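Local structure of fumarate lyase (Mesorhizobium sp., 3C8T) at residues 145-148 with 153-156. The protein is a member of the fumarate lyase superfamily, a largely helical enzyme fold that assembles here as a tetramer of identical subunits. Sequence-based numbering, arbitrary orientation.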
loop_
_atom_site.group_PDB
_atom_site.type_symbol
_atom_site.label_atom_id
_atom_site.label_comp_id
_atom_site.label_asym_id
_atom_site.label_seq_id
_atom_site.Cartn_x
_atom_site.Cartn_y
_atom_site.Cartn_z
ATOM N N PRO A 145 20.594 19.985 -27.577
ATOM C CA PRO A 145 21.429 19.527 -26.454
ATOM C C PRO A 145 20.987 20.109 -25.105
ATOM O O PRO A 145 20.391 21.198 -25.035
ATOM C CB PRO A 145 22.834 20.012 -26.810
ATOM C CG PRO A 145 22.659 21.046 -27.892
ATOM C CD PRO A 145 21.239 21.070 -28.345
ATOM N N MET A 146 21.257 19.351 -24.054
ATOM C CA MET A 146 20.924 19.719 -22.675
ATOM C C MET A 146 21.802 18.878 -21.729
ATOM O O MET A 146 22.406 17.893 -22.154
ATOM C CB MET A 146 19.422 19.492 -22.379
ATOM C CG MET A 146 18.945 18.002 -22.315
ATOM S SD MET A 146 17.147 17.932 -21.981
ATOM C CE MET A 146 17.061 18.537 -20.280
ATOM N N ALA A 147 21.859 19.251 -20.456
ATOM C CA ALA A 147 22.551 18.413 -19.467
ATOM C C ALA A 147 21.721 17.144 -19.142
ATOM O O ALA A 147 20.531 17.249 -18.812
ATOM C CB ALA A 147 22.831 19.229 -18.216
ATOM N N GLY A 148 22.337 15.960 -19.295
ATOM C CA GLY A 148 21.911 14.738 -18.626
ATOM C C GLY A 148 22.063 14.884 -17.115
ATOM O O GLY A 148 23.037 15.486 -16.648
ATOM N N GLN A 153 22.017 15.988 -10.711
ATOM C CA GLN A 153 23.270 16.697 -10.972
ATOM C C GLN A 153 23.837 16.406 -12.362
ATOM O O GLN A 153 23.614 15.331 -12.912
ATOM C CB GLN A 153 24.295 16.347 -9.881
ATOM C CG GLN A 153 23.965 17.052 -8.567
ATOM C CD GLN A 153 24.740 16.512 -7.407
ATOM O OE1 GLN A 153 25.932 16.230 -7.523
ATOM N NE2 GLN A 153 24.063 16.348 -6.259
ATOM N N HIS A 154 24.579 17.370 -12.912
ATOM C CA HIS A 154 25.023 17.285 -14.287
ATOM C C HIS A 154 25.881 16.030 -14.460
ATOM O O HIS A 154 26.778 15.752 -13.648
ATOM C CB HIS A 154 25.750 18.579 -14.685
ATOM C CG HIS A 154 24.823 19.741 -14.944
ATOM N ND1 HIS A 154 25.225 20.898 -15.588
ATOM C CD2 HIS A 154 23.521 19.931 -14.628
ATOM C CE1 HIS A 154 24.211 21.751 -15.654
ATOM N NE2 HIS A 154 23.173 21.196 -15.052
ATOM N N ALA A 155 25.547 15.227 -15.467
ATOM C CA ALA A 155 26.294 13.984 -15.712
ATOM C C ALA A 155 27.077 14.082 -17.035
ATOM O O ALA A 155 28.271 14.391 -17.003
ATOM C CB ALA A 155 25.353 12.764 -15.672
ATOM N N LEU A 156 26.419 13.855 -18.176
ATOM C CA LEU A 156 27.004 14.117 -19.487
ATOM C C LEU A 156 25.944 14.807 -20.324
ATOM O O LEU A 156 24.769 14.834 -19.928
ATOM C CB LEU A 156 27.444 12.826 -20.187
ATOM C CG LEU A 156 28.613 11.971 -19.668
ATOM C CD1 LEU A 156 28.773 10.740 -20.513
ATOM C CD2 LEU A 156 29.970 12.734 -19.607
#
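Gly148 is gripped through both its backbone N and its O by the returning segment 153-156. Its N donates to Leu156 O at 2.8 Å, a bent bond with 134° at the hydrogen, while its O accepts Ala155 N at 2.8 Å with the straighter angle of 156°. Donor and acceptor on the returning chain thus belong to successive residues, and the short segments cross at 112°, far from the antiparallel limit; the chain turns a corner at Leu156. Beyond it, Val158 bonds to the Met146 backbone, so strand 145-150 pairs on both sides.

A CA-H...O contact joins His154 CA to the same acceptor, Gly148 O, at 3.6 Å.

The side-chain contribution is a CH-pi contact. Ala147 CB sits over the centre of one His154 ring face, 3.6 Å from the centroid and almost on the normal. CG of His154 lies anti to its own carbonyl carbon (chi1 -76°), which lays the imidazole over the methyl. His154 NE2 is hydrogen-bonded to Glu259 OE2 of a third subunit, and His154 N to Thr258 OG1 of that subunit. The methyl against one face and the carboxylate partner of NE2 together restrict the ring's rotation, and the two His154 bonds join this hairpin to the neighbouring chain.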